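Local coordinates for protein glutamate receptor 1 (Adineta vaga, PDB 4IO3) that binds L-glutamate and, here, aspartate through its extracellular ligand-binding domain, and probably acts as a ligand-gated ion channel, at residues 163-168 against 177-182; 81-86 against 207-212; 100-105 against 223-228; 65-70 against 134-139. One frame throughout, in Å; residues are numbered along the deposited sequence.

Interaction 1 (163-168 against 177-182); sequences QEMYDS and SFMDIG. With ASP (aspartic acid), chain C.
CG of Met165 lies opposite the backbone N (chi1 -175°), which carries the chain from helix 162-170 toward strand 176-180. A bend at chi3 (63°) then turns the methyl CE toward Met179. SD of Met165 rests beside Ser177 OG at 3.2 Å, and CG of Met165 lies over the same serine. That hydroxyl is satisfied by a hydrogen bond to Gly134 O on the neighbouring strand. Further along, CE of Met165 meets SD of Met179 at 3.7 Å, the two thioethers meeting at an oblique slant. Met165 also packs on Arg136.

Met179 also reaches Tyr166, whose side chain it crosses at about a right angle. Its SD sits at the ring edge, near the ring plane, 5.5 Å from the centroid of Tyr166. This is a Met-aromatic contact of the edge type. The methyl CE of Met179 touches the Tyr166 hydroxyl, with 3.2 Å between CE and OH. Ala184 and Val187 of the next helix add to the packing round Met179.

With an alanine at Met165, the space between helix and strand would probably be left poorly filled, and Ser177 and Met179 would lose their sulfur and methyl neighbours. Just past Met179, OD2 of Asp180 accepts a hydrogen bond of 2.7 Å from N of the bound aspartate.

Helix and strand segments run at 133° to each other. Strand 157-159, helix 162-170 and strand 176-180 form a beta-alpha-beta crossover, with strand 133-136 between the two strands. It belongs to lobe 2 of the periplasmic-binding-protein-like fold.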
loop_
_atom_site.group_PDB
_atom_site.type_symbol
_atom_site.label_atom_id
_atom_site.label_comp_id
_atom_site.label_asym_id
_atom_site.label_seq_id
_atom_site.Cartn_x
_atom_site.Cartn_y
_atom_site.Cartn_z
ATOM N N GLN A 163 -9.907 -20.343 15.124
ATOM C CA GLN A 163 -9.798 -21.285 16.227
ATOM C C GLN A 163 -9.702 -22.710 15.678
ATOM O O GLN A 163 -8.944 -23.523 16.192
ATOM C CB GLN A 163 -10.977 -21.147 17.201
ATOM C CG GLN A 163 -10.785 -21.948 18.493
ATOM C CD GLN A 163 -9.636 -21.414 19.334
ATOM O OE1 GLN A 163 -9.553 -20.213 19.598
ATOM N NE2 GLN A 163 -8.746 -22.296 19.744
ATOM N N GLU A 164 -10.469 -23.016 14.633
ATOM C CA GLU A 164 -10.395 -24.355 14.053
ATOM C C GLU A 164 -9.014 -24.558 13.423
ATOM O O GLU A 164 -8.439 -25.650 13.491
ATOM C CB GLU A 164 -11.519 -24.626 13.038
ATOM C CG GLU A 164 -11.399 -26.010 12.420
ATOM C CD GLU A 164 -12.562 -26.451 11.543
ATOM O OE1 GLU A 164 -13.252 -25.605 10.941
ATOM O OE2 GLU A 164 -12.749 -27.700 11.431
ATOM N N MET A 165 -8.474 -23.496 12.822
ATOM C CA MET A 165 -7.117 -23.534 12.283
ATOM C C MET A 165 -6.081 -23.884 13.358
ATOM O O MET A 165 -5.301 -24.816 13.170
ATOM C CB MET A 165 -6.775 -22.193 11.598
ATOM C CG MET A 165 -5.414 -22.180 10.898
ATOM S SD MET A 165 -5.148 -20.591 10.006
ATOM C CE MET A 165 -5.136 -19.371 11.317
ATOM N N TYR A 166 -6.095 -23.171 14.493
ATOM C CA TYR A 166 -5.145 -23.435 15.576
ATOM C C TYR A 166 -5.358 -24.830 16.169
ATOM O O TYR A 166 -4.392 -25.557 16.427
ATOM C CB TYR A 166 -5.270 -22.393 16.707
ATOM C CG TYR A 166 -5.229 -20.951 16.264
ATOM C CD1 TYR A 166 -4.317 -20.502 15.301
ATOM C CD2 TYR A 166 -6.094 -20.027 16.814
ATOM C CE1 TYR A 166 -4.309 -19.202 14.883
ATOM C CE2 TYR A 166 -6.076 -18.721 16.422
ATOM C CZ TYR A 166 -5.187 -18.298 15.465
ATOM O OH TYR A 166 -5.233 -16.974 15.086
ATOM N N ASP A 167 -6.617 -25.193 16.422
ATOM C CA ASP A 167 -6.895 -26.465 17.096
ATOM C C ASP A 167 -6.463 -27.623 16.196
ATOM O O ASP A 167 -5.984 -28.675 16.665
ATOM C CB ASP A 167 -8.380 -26.610 17.422
ATOM C CG ASP A 167 -8.838 -25.674 18.531
ATOM O OD1 ASP A 167 -7.987 -25.086 19.216
ATOM O OD2 ASP A 167 -10.061 -25.551 18.740
ATOM N N SER A 168 -6.644 -27.448 14.893
ATOM C CA SER A 168 -6.338 -28.521 13.945
ATOM C C SER A 168 -4.837 -28.692 13.783
ATOM O O SER A 168 -4.344 -29.806 13.597
ATOM C CB SER A 168 -6.999 -28.254 12.596
ATOM O OG SER A 168 -8.407 -28.251 12.726
ATOM N N SER A 177 -1.123 -24.037 7.560
ATOM C CA SER A 177 -2.126 -23.152 6.994
ATOM C C SER A 177 -1.459 -21.850 6.547
ATOM O O SER A 177 -0.238 -21.698 6.629
ATOM C CB SER A 177 -3.255 -22.862 7.991
ATOM O OG SER A 177 -4.377 -22.274 7.339
ATOM N N PHE A 178 -2.268 -20.926 6.031
ATOM C CA PHE A 178 -1.794 -19.568 5.708
ATOM C C PHE A 178 -2.423 -18.555 6.642
ATOM O O PHE A 178 -3.591 -18.680 7.001
ATOM C CB PHE A 178 -2.212 -19.161 4.293
ATOM C CG PHE A 178 -1.753 -20.078 3.191
ATOM C CD1 PHE A 178 -0.669 -20.914 3.333
ATOM C CD2 PHE A 178 -2.412 -20.038 1.966
ATOM C CE1 PHE A 178 -0.268 -21.740 2.280
ATOM C CE2 PHE A 178 -2.025 -20.838 0.918
ATOM C CZ PHE A 178 -0.956 -21.693 1.057
ATOM N N MET A 179 -1.682 -17.507 6.983
ATOM C CA MET A 179 -2.230 -16.456 7.811
ATOM C C MET A 179 -1.621 -15.121 7.444
ATOM O O MET A 179 -0.442 -15.051 7.142
ATOM C CB MET A 179 -1.919 -16.802 9.271
ATOM C CG MET A 179 -2.784 -16.154 10.270
ATOM S SD MET A 179 -2.548 -16.824 11.943
ATOM C CE MET A 179 -3.517 -15.546 12.729
ATOM N N ASP A 180 -2.402 -14.048 7.536
ATOM C CA ASP A 180 -1.868 -12.701 7.393
ATOM C C ASP A 180 -0.756 -12.445 8.424
ATOM O O ASP A 180 -0.866 -12.850 9.580
ATOM C CB ASP A 180 -2.962 -11.658 7.643
ATOM C CG ASP A 180 -4.045 -11.625 6.576
ATOM O OD1 ASP A 180 -3.808 -11.947 5.383
ATOM O OD2 ASP A 180 -5.173 -11.204 6.937
ATOM N N ILE A 181 0.271 -11.712 8.018
ATOM C CA ILE A 181 1.466 -11.573 8.837
ATOM C C ILE A 181 1.258 -10.843 10.168
ATOM O O ILE A 181 1.808 -11.247 11.178
ATOM C CB ILE A 181 2.586 -10.898 8.015
ATOM C CG1 ILE A 181 3.922 -10.939 8.760
ATOM C CG2 ILE A 181 2.221 -9.491 7.649
ATOM C CD1 ILE A 181 5.121 -10.611 7.824
ATOM N N GLY A 182 0.452 -9.781 10.189
ATOM C CA GLY A 182 0.237 -9.034 11.421
ATOM C C GLY A 182 -0.365 -9.859 12.535
ATOM O O GLY A 182 0.191 -9.950 13.631
HETATM N N ASP C . -7.322 -10.648 5.462
HETATM C CA ASP C . -8.126 -11.843 5.096
HETATM C C ASP C . -9.259 -11.457 4.180
HETATM O O ASP C . -9.618 -10.254 4.030
HETATM C CB ASP C . -8.720 -12.538 6.337
HETATM C CG ASP C . -7.719 -13.409 7.056
HETATM O OD1 ASP C . -7.824 -13.536 8.318
HETATM O OD2 ASP C . -6.833 -13.986 6.376
HETATM O OXT ASP C . -9.856 -12.357 3.573
#

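Interaction 2 (81-86 against 207-212); sequences IAIGDI and FGIVTP. With ASP (aspartic acid), chain C.
Ile83 and Ile209 lie side by side and point the same way, with CG1 of Ile83 3.8 Å from CG2 of Ile209. Ile81 joins them by placing its CB against the same CG2. Ile209 also touches Leu221 and Ile225 of helix 218-230, while Ile81 and Ile83 pack on Ile12 of strand 9-14. A second apolar group faces helix 67-75. There CG2 of Ile86 meets CG2 of Val210 at 3.8 Å, the two side chains crossing at about a right angle, and Ala82 CB packs on Val210 CB.

Between the two groups runs the backbone. Ala82 and Val210 form an antiparallel hydrogen-bonded pair, with Ala82 N to Val210 O at 3.0 Å and Val210 N to Ala82 O at 2.9 Å. The bridge is a single one. Beyond it the chains part, and a water accepts from Gly84 N and gives a weak bond to Gly208 O. They meet again where Gly208 N donates to Ile86 O at 3.3 Å.

The ring of Phe207 is covered on one face by Asp85. CB of Asp85 lies 4.0 Å from the ring centroid of Phe207, a CH-pi contact. The carboxylate, set between backbone N and carbonyl carbon (chi1 52°), leads away from Phe207. It accepts from Tyr67 OH and Ser17 OG. Asp85 is the centre of an inverse gamma turn, and its O accepts 2.9 Å from N of the bound aspartate.

Here strand 200-211 returns from lobe 2 and joins lobe 1 beside strand 81-82. Such a return crossing is part of the hinge of the bilobed periplasmic-binding-protein fold, and it borders the amino-acid site.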
loop_
_atom_site.group_PDB
_atom_site.type_symbol
_atom_site.label_atom_id
_atom_site.label_comp_id
_atom_site.label_asym_id
_atom_site.label_seq_id
_atom_site.Cartn_x
_atom_site.Cartn_y
_atom_site.Cartn_z
ATOM N N ILE A 81 -19.862 1.240 5.902
ATOM C CA ILE A 81 -18.460 0.862 5.677
ATOM C C ILE A 81 -18.135 -0.353 6.544
ATOM O O ILE A 81 -18.866 -0.678 7.477
ATOM C CB ILE A 81 -17.466 2.018 5.962
ATOM C CG1 ILE A 81 -17.536 2.446 7.435
ATOM C CG2 ILE A 81 -17.790 3.235 5.085
ATOM C CD1 ILE A 81 -16.488 3.472 7.882
ATOM N N ALA A 82 -17.042 -1.026 6.217
ATOM C CA ALA A 82 -16.508 -2.106 7.070
ATOM C C ALA A 82 -15.017 -1.892 7.282
ATOM O O ALA A 82 -14.274 -1.623 6.347
ATOM C CB ALA A 82 -16.793 -3.486 6.491
ATOM N N ILE A 83 -14.595 -1.980 8.535
ATOM C CA ILE A 83 -13.208 -1.697 8.889
ATOM C C ILE A 83 -12.616 -2.904 9.596
ATOM O O ILE A 83 -13.185 -3.424 10.558
ATOM C CB ILE A 83 -13.097 -0.502 9.835
ATOM C CG1 ILE A 83 -13.710 0.760 9.210
ATOM C CG2 ILE A 83 -11.674 -0.249 10.174
ATOM C CD1 ILE A 83 -13.668 1.976 10.140
ATOM N N GLY A 84 -11.482 -3.368 9.083
ATOM C CA GLY A 84 -10.781 -4.460 9.717
ATOM C C GLY A 84 -9.563 -4.856 8.910
ATOM O O GLY A 84 -9.059 -4.107 8.044
ATOM N N ASP A 85 -9.100 -6.057 9.208
ATOM C CA ASP A 85 -8.026 -6.695 8.495
ATOM C C ASP A 85 -8.566 -7.349 7.231
ATOM O O ASP A 85 -8.513 -8.574 7.066
ATOM C CB ASP A 85 -7.261 -7.695 9.386
ATOM C CG ASP A 85 -8.142 -8.721 10.112
ATOM O OD1 ASP A 85 -9.360 -8.528 10.288
ATOM O OD2 ASP A 85 -7.554 -9.767 10.546
ATOM N N ILE A 86 -9.040 -6.503 6.326
ATOM C CA ILE A 86 -9.779 -6.924 5.144
ATOM C C ILE A 86 -8.924 -6.679 3.916
ATOM O O ILE A 86 -8.620 -5.520 3.548
ATOM C CB ILE A 86 -11.102 -6.161 5.004
ATOM C CG1 ILE A 86 -11.932 -6.281 6.293
ATOM C CG2 ILE A 86 -11.839 -6.595 3.752
ATOM C CD1 ILE A 86 -13.079 -5.296 6.359
ATOM N N PHE A 207 -4.625 -3.774 3.300
ATOM C CA PHE A 207 -5.924 -3.751 3.946
ATOM C C PHE A 207 -6.541 -2.384 3.660
ATOM O O PHE A 207 -5.851 -1.364 3.736
ATOM C CB PHE A 207 -5.834 -3.896 5.466
ATOM C CG PHE A 207 -5.327 -5.224 5.953
ATOM C CD1 PHE A 207 -5.572 -6.387 5.255
ATOM C CD2 PHE A 207 -4.688 -5.304 7.171
ATOM C CE1 PHE A 207 -5.117 -7.594 5.738
ATOM C CE2 PHE A 207 -4.223 -6.506 7.673
ATOM C CZ PHE A 207 -4.464 -7.655 6.974
ATOM N N GLY A 208 -7.829 -2.351 3.333
ATOM C CA GLY A 208 -8.518 -1.097 3.117
ATOM C C GLY A 208 -9.896 -1.129 3.753
ATOM O O GLY A 208 -10.427 -2.217 4.024
ATOM N N ILE A 209 -10.472 0.044 3.999
ATOM C CA ILE A 209 -11.836 0.146 4.493
ATOM C C ILE A 209 -12.765 -0.112 3.322
ATOM O O ILE A 209 -12.587 0.441 2.225
ATOM C CB ILE A 209 -12.095 1.532 5.160
ATOM C CG1 ILE A 209 -11.180 1.648 6.393
ATOM C CG2 ILE A 209 -13.575 1.691 5.500
ATOM C CD1 ILE A 209 -11.312 3.006 7.121
ATOM N N VAL A 210 -13.723 -1.006 3.538
ATOM C CA VAL A 210 -14.687 -1.355 2.498
ATOM C C VAL A 210 -15.770 -0.298 2.440
ATOM O O VAL A 210 -16.329 0.064 3.480
ATOM C CB VAL A 210 -15.346 -2.707 2.773
ATOM C CG1 VAL A 210 -16.252 -3.107 1.605
ATOM C CG2 VAL A 210 -14.301 -3.794 2.986
ATOM N N THR A 211 -16.063 0.212 1.246
ATOM C CA THR A 211 -17.140 1.175 1.060
ATOM C C THR A 211 -17.996 0.773 -0.142
ATOM O O THR A 211 -17.591 -0.048 -0.957
ATOM C CB THR A 211 -16.628 2.605 0.790
ATOM O OG1 THR A 211 -16.182 2.711 -0.562
ATOM C CG2 THR A 211 -15.465 2.983 1.687
ATOM N N PRO A 212 -19.186 1.367 -0.279
ATOM C CA PRO A 212 -19.965 1.077 -1.482
ATOM C C PRO A 212 -19.230 1.572 -2.712
ATOM O O PRO A 212 -18.430 2.520 -2.624
ATOM C CB PRO A 212 -21.244 1.889 -1.279
ATOM C CG PRO A 212 -21.312 2.135 0.206
ATOM C CD PRO A 212 -19.911 2.262 0.649
HETATM N N ASP C . -7.322 -10.648 5.462
HETATM C CA ASP C . -8.126 -11.843 5.096
HETATM C C ASP C . -9.259 -11.457 4.180
HETATM O O ASP C . -9.618 -10.254 4.030
HETATM C CB ASP C . -8.720 -12.538 6.337
HETATM C CG ASP C . -7.719 -13.409 7.056
HETATM O OD1 ASP C . -7.824 -13.536 8.318
HETATM O OD2 ASP C . -6.833 -13.986 6.376
HETATM O OXT ASP C . -9.856 -12.357 3.573
HETATM O O HOH W 1 -10.332 -1.978 6.878
#

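Interaction 3 (100-105 against 223-228); sequences NSISDN and VNILSL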
loop_
_atom_site.group_PDB
_atom_site.type_symbol
_atom_site.label_atom_id
_atom_site.label_comp_id
_atom_site.label_asym_id
_atom_site.label_seq_id
_atom_site.Cartn_x
_atom_site.Cartn_y
_atom_site.Cartn_z
ATOM N N ASN A 100 -8.171 4.245 0.592
ATOM C CA ASN A 100 -6.737 4.141 0.640
ATOM C C ASN A 100 -6.341 3.191 1.741
ATOM O O ASN A 100 -6.989 3.098 2.778
ATOM C CB ASN A 100 -6.126 5.510 0.938
ATOM C CG ASN A 100 -6.146 6.390 -0.255
ATOM O OD1 ASN A 100 -7.060 7.195 -0.432
ATOM N ND2 ASN A 100 -5.154 6.230 -1.108
ATOM N N SER A 101 -5.259 2.462 1.513
ATOM C CA SER A 101 -4.907 1.427 2.468
ATOM C C SER A 101 -4.593 1.940 3.854
ATOM O O SER A 101 -3.986 3.015 4.053
ATOM C CB SER A 101 -3.775 0.584 1.908
ATOM O OG SER A 101 -2.629 1.346 1.693
ATOM N N ILE A 102 -5.037 1.178 4.839
ATOM C CA ILE A 102 -4.675 1.433 6.218
ATOM C C ILE A 102 -3.407 0.687 6.634
ATOM O O ILE A 102 -2.805 1.033 7.617
ATOM C CB ILE A 102 -5.835 1.121 7.207
ATOM C CG1 ILE A 102 -6.286 -0.348 7.136
ATOM C CG2 ILE A 102 -7.030 2.008 6.916
ATOM C CD1 ILE A 102 -7.236 -0.673 8.261
ATOM N N SER A 103 -2.998 -0.331 5.884
ATOM C CA SER A 103 -1.838 -1.152 6.244
ATOM C C SER A 103 -1.409 -1.945 5.038
ATOM O O SER A 103 -2.251 -2.325 4.223
ATOM C CB SER A 103 -2.193 -2.165 7.345
ATOM O OG SER A 103 -1.071 -2.960 7.741
ATOM N N ASP A 104 -0.115 -2.196 4.927
ATOM C CA ASP A 104 0.337 -3.208 4.002
ATOM C C ASP A 104 0.027 -4.570 4.626
ATOM O O ASP A 104 -0.356 -4.677 5.793
ATOM C CB ASP A 104 1.815 -3.021 3.630
ATOM C CG ASP A 104 2.732 -2.922 4.830
ATOM O OD1 ASP A 104 2.353 -3.378 5.930
ATOM O OD2 ASP A 104 3.851 -2.383 4.668
ATOM N N ASN A 105 0.162 -5.617 3.841
ATOM C CA ASN A 105 -0.122 -6.965 4.330
ATOM C C ASN A 105 0.632 -7.945 3.464
ATOM O O ASN A 105 1.060 -7.620 2.362
ATOM C CB ASN A 105 -1.630 -7.282 4.293
ATOM C CG ASN A 105 -1.971 -8.674 4.847
ATOM O OD1 ASN A 105 -1.637 -8.996 6.004
ATOM N ND2 ASN A 105 -2.627 -9.504 4.031
ATOM N N VAL A 223 -9.033 11.218 2.345
ATOM C CA VAL A 223 -8.199 12.313 2.812
ATOM C C VAL A 223 -7.845 12.137 4.277
ATOM O O VAL A 223 -6.714 12.388 4.693
ATOM C CB VAL A 223 -8.902 13.653 2.562
ATOM C CG1 VAL A 223 -8.268 14.795 3.340
ATOM C CG2 VAL A 223 -8.896 13.955 1.075
ATOM N N ASN A 224 -8.817 11.691 5.062
ATOM C CA ASN A 224 -8.583 11.519 6.470
ATOM C C ASN A 224 -7.696 10.341 6.795
ATOM O O ASN A 224 -6.837 10.415 7.687
ATOM C CB ASN A 224 -9.909 11.481 7.225
ATOM C CG ASN A 224 -10.449 12.868 7.478
ATOM O OD1 ASN A 224 -10.089 13.491 8.462
ATOM N ND2 ASN A 224 -11.276 13.367 6.577
ATOM N N ILE A 225 -7.877 9.235 6.067
ATOM C CA ILE A 225 -6.976 8.101 6.265
ATOM C C ILE A 225 -5.526 8.499 5.936
ATOM O O ILE A 225 -4.574 8.198 6.667
ATOM C CB ILE A 225 -7.411 6.923 5.382
ATOM C CG1 ILE A 225 -8.711 6.331 5.921
ATOM C CG2 ILE A 225 -6.322 5.880 5.325
ATOM C CD1 ILE A 225 -8.530 5.679 7.297
ATOM N N LEU A 226 -5.339 9.206 4.827
ATOM C CA LEU A 226 -3.997 9.599 4.411
ATOM C C LEU A 226 -3.385 10.573 5.417
ATOM O O LEU A 226 -2.197 10.555 5.679
ATOM C CB LEU A 226 -4.055 10.217 3.017
ATOM C CG LEU A 226 -4.328 9.211 1.893
ATOM C CD1 LEU A 226 -4.730 9.836 0.594
ATOM C CD2 LEU A 226 -3.075 8.348 1.707
ATOM N N SER A 227 -4.219 11.416 6.012
ATOM C CA SER A 227 -3.735 12.317 7.044
ATOM C C SER A 227 -3.276 11.530 8.271
ATOM O O SER A 227 -2.235 11.831 8.838
ATOM C CB SER A 227 -4.811 13.335 7.423
ATOM O OG SER A 227 -4.358 14.169 8.489
ATOM N N LEU A 228 -4.037 10.514 8.686
ATOM C CA LEU A 228 -3.584 9.692 9.799
ATOM C C LEU A 228 -2.256 8.982 9.473
ATOM O O LEU A 228 -1.411 8.765 10.350
ATOM C CB LEU A 228 -4.644 8.695 10.202
ATOM C CG LEU A 228 -5.964 9.235 10.736
ATOM C CD1 LEU A 228 -6.931 8.102 11.040
ATOM C CD2 LEU A 228 -5.760 10.100 11.991
#
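Ile225 is the main projection from helix 218-230 toward residues 100-102, and both of its branches are used. CG2 rests on two backbone carbonyls. CG2 of Ile225 lies 3.8 Å from Asn100 O and 3.9 Å from Ser101 O. The other branch ends at CD1, which meets CG2 of Ile102 at 4.0 Å, the side chains at a slant. With CG1 opposite its own carbonyl carbon (chi1 -71°), Ile225 can spread its branches over backbone and side chain together.

Leu226 makes the second contact. Its side chain crosses that of Asn100 at about a right angle, and CD1 of Leu226 lies 3.8 Å from Asn100 CG. All these contacts are van der Waals packing.

Polar groups outside the two segments fix the loop over the helix. Asp222 OD1 accepts from Asn100 N, and Arg229 NH2 donates to Ser101 O. Ile102 and Ser103 are also tied by backbone hydrogen bonds to Phe207. Ile209 packs against Ile225 from strand 200-211.

The second subunit covers part of the contact. Val88 of that subunit packs on Asn100, Arg93 of that subunit on Leu226, and Ser90 OG of that subunit hydrogen-bonds Val223 O. The arrangement is consistent with the back-to-back lobe 1 dimer of ionotropic glutamate receptor ligand-binding domains.

Interaction 4 (65-70 against 134-139); sequences TSYTGL and GIRIGT. With ASP (aspartic acid), chain C.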
loop_
_atom_site.group_PDB
_atom_site.type_symbol
_atom_site.label_atom_id
_atom_site.label_comp_id
_atom_site.label_asym_id
_atom_site.label_seq_id
_atom_site.Cartn_x
_atom_site.Cartn_y
_atom_site.Cartn_z
ATOM N N THR A 65 -19.627 -15.145 10.459
ATOM C CA THR A 65 -19.414 -14.366 9.237
ATOM C C THR A 65 -17.985 -14.524 8.722
ATOM O O THR A 65 -17.013 -14.383 9.480
ATOM C CB THR A 65 -19.641 -12.875 9.496
ATOM O OG1 THR A 65 -20.960 -12.652 9.983
ATOM C CG2 THR A 65 -19.484 -12.094 8.217
ATOM N N SER A 66 -17.850 -14.807 7.427
ATOM C CA SER A 66 -16.528 -14.877 6.810
ATOM C C SER A 66 -16.104 -13.507 6.279
ATOM O O SER A 66 -16.921 -12.584 6.236
ATOM C CB SER A 66 -16.529 -15.847 5.650
ATOM O OG SER A 66 -17.343 -15.369 4.588
ATOM N N TYR A 67 -14.843 -13.375 5.876
ATOM C CA TYR A 67 -14.370 -12.092 5.341
ATOM C C TYR A 67 -15.098 -11.783 4.026
ATOM O O TYR A 67 -15.567 -10.656 3.789
ATOM C CB TYR A 67 -12.832 -12.042 5.215
ATOM C CG TYR A 67 -12.218 -11.736 6.553
ATOM C CD1 TYR A 67 -12.143 -12.704 7.542
ATOM C CD2 TYR A 67 -11.778 -10.452 6.846
ATOM C CE1 TYR A 67 -11.628 -12.412 8.768
ATOM C CE2 TYR A 67 -11.282 -10.151 8.072
ATOM C CZ TYR A 67 -11.212 -11.118 9.038
ATOM O OH TYR A 67 -10.704 -10.790 10.283
ATOM N N THR A 68 -15.238 -12.783 3.161
ATOM C CA THR A 68 -15.999 -12.551 1.950
ATOM C C THR A 68 -17.452 -12.243 2.269
ATOM O O THR A 68 -18.082 -11.402 1.613
ATOM C CB THR A 68 -15.884 -13.759 1.014
ATOM O OG1 THR A 68 -14.518 -13.870 0.625
ATOM C CG2 THR A 68 -16.758 -13.558 -0.215
ATOM N N GLY A 69 -17.976 -12.881 3.311
ATOM C CA GLY A 69 -19.340 -12.643 3.746
ATOM C C GLY A 69 -19.578 -11.214 4.192
ATOM O O GLY A 69 -20.607 -10.599 3.878
ATOM N N LEU A 70 -18.592 -10.675 4.898
ATOM C CA LEU A 70 -18.633 -9.288 5.357
ATOM C C LEU A 70 -18.660 -8.309 4.184
ATOM O O LEU A 70 -19.455 -7.373 4.160
ATOM C CB LEU A 70 -17.439 -9.012 6.278
ATOM C CG LEU A 70 -17.364 -7.566 6.788
ATOM C CD1 LEU A 70 -18.586 -7.267 7.663
ATOM C CD2 LEU A 70 -16.063 -7.395 7.544
ATOM N N GLY A 134 -4.622 -26.784 5.709
ATOM C CA GLY A 134 -5.863 -26.122 6.078
ATOM C C GLY A 134 -5.971 -24.732 5.489
ATOM O O GLY A 134 -5.013 -23.962 5.472
ATOM N N ILE A 135 -7.145 -24.441 4.956
ATOM C CA ILE A 135 -7.437 -23.125 4.406
ATOM C C ILE A 135 -8.734 -22.605 4.966
ATOM O O ILE A 135 -9.769 -23.252 4.879
ATOM C CB ILE A 135 -7.585 -23.202 2.871
ATOM C CG1 ILE A 135 -6.245 -23.586 2.219
ATOM C CG2 ILE A 135 -8.104 -21.904 2.285
ATOM C CD1 ILE A 135 -5.144 -22.509 2.297
ATOM N N ARG A 136 -8.695 -21.399 5.515
ATOM C CA ARG A 136 -9.918 -20.765 5.978
ATOM C C ARG A 136 -10.745 -20.280 4.798
ATOM O O ARG A 136 -10.330 -19.411 4.031
ATOM C CB ARG A 136 -9.578 -19.635 6.923
ATOM C CG ARG A 136 -9.136 -20.107 8.283
ATOM C CD ARG A 136 -8.590 -18.974 9.126
ATOM N NE ARG A 136 -9.589 -17.936 9.265
ATOM C CZ ARG A 136 -9.372 -16.642 9.111
ATOM N NH1 ARG A 136 -8.172 -16.184 8.782
ATOM N NH2 ARG A 136 -10.373 -15.810 9.286
ATOM N N ILE A 137 -11.918 -20.876 4.624
ATOM C CA ILE A 137 -12.738 -20.522 3.498
ATOM C C ILE A 137 -13.241 -19.096 3.636
ATOM O O ILE A 137 -13.390 -18.558 4.753
ATOM C CB ILE A 137 -13.873 -21.534 3.254
ATOM C CG1 ILE A 137 -14.868 -21.559 4.402
ATOM C CG2 ILE A 137 -13.305 -22.976 3.032
ATOM C CD1 ILE A 137 -16.142 -22.334 4.047
ATOM N N GLY A 138 -13.422 -18.458 2.495
ATOM C CA GLY A 138 -13.916 -17.081 2.464
ATOM C C GLY A 138 -12.883 -16.046 2.894
ATOM O O GLY A 138 -13.229 -14.937 3.283
ATOM N N THR A 139 -11.621 -16.431 2.863
ATOM C CA THR A 139 -10.512 -15.514 3.028
ATOM C C THR A 139 -9.742 -15.361 1.725
ATOM O O THR A 139 -9.849 -16.156 0.779
ATOM C CB THR A 139 -9.507 -15.952 4.121
ATOM O OG1 THR A 139 -8.822 -17.152 3.717
ATOM C CG2 THR A 139 -10.184 -16.139 5.470
HETATM N N ASP C . -7.322 -10.648 5.462
HETATM C CA ASP C . -8.126 -11.843 5.096
HETATM C C ASP C . -9.259 -11.457 4.180
HETATM O O ASP C . -9.618 -10.254 4.030
HETATM C CB ASP C . -8.720 -12.538 6.337
HETATM C CG ASP C . -7.719 -13.409 7.056
HETATM O OD1 ASP C . -7.824 -13.536 8.318
HETATM O OD2 ASP C . -6.833 -13.986 6.376
HETATM O OXT ASP C . -9.856 -12.357 3.573
HETATM O O HOH W 2 -13.404 -16.031 6.514
#
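Tyr67 and Arg136, the latter in one of its two conformers, stand nearly perpendicular, ring and guanidinium planes 84° apart, where the N-terminus of helix 67-75 meets a type II beta turn (Arg136 to Thr139) across the ligand cleft. This is the clamshell arrangement of the periplasmic-binding-protein fold, with lobe 1 facing lobe 2. In that conformer CE1 of Tyr67 comes to the guanidinium edge, 3.7 Å from NH2 of Arg136. The bound aspartate fills the corner between the two groups. Its CB sits over the centre of the Tyr67 ring, 3.5 Å above the plane. NH1 of Arg136 donates to OD1 of the aspartate at 2.7 Å, almost straight at 174°. CG2 of Thr139 covers one face of the guanidinium, while Thr139 OG1 donates to Arg136 O at 2.7 Å, within the turn.

The Tyr67 hydroxyl is hydrogen-bonded to Asp85 and Arg162. A serine at Tyr67 would probably leave the ligand CB and the guanidinium edge without their aromatic neighbour, and Asp85 and Arg162 without the phenol hydroxyl.

The lobes are also joined through backbone. Thr68 N donates to Gly138 O at 2.9 Å, so the turn lies against the first turn of the helix. Gly138 has a positive phi (74°), and a CB there would clash with Ser66 CB. Ser66 is the N-cap of the helix, its OG accepting from Gly69 N at 2.9 Å. One water completes the bridge: it accepts from Tyr67 N and donates to Ile137 O, its oxygen 3.1 Å from each of these atoms.

Interaction 3 lies in lobe 1 and interaction 2 at its hinge side, centres 11 Å apart. Neighbouring strands 200-211 and 103-112 tie them together. Interaction 1 lies in lobe 2, nested inside the loops closed by interactions 2 and 3, its centre 21 Å from that of interaction 2. Interaction 4 spans the cleft and closes before interaction 1 opens. Their centres are 12 Å apart, and strands 133-136 and 176-180 are sheet neighbours. Any two of interactions 2, 3 and 4 alternate their segments along the chain. Interactions 1, 2 and 4 touch the bound aspartate. The mixed sheet thus connects the ligand site, the hinge and the face where interaction 3 meets the second subunit.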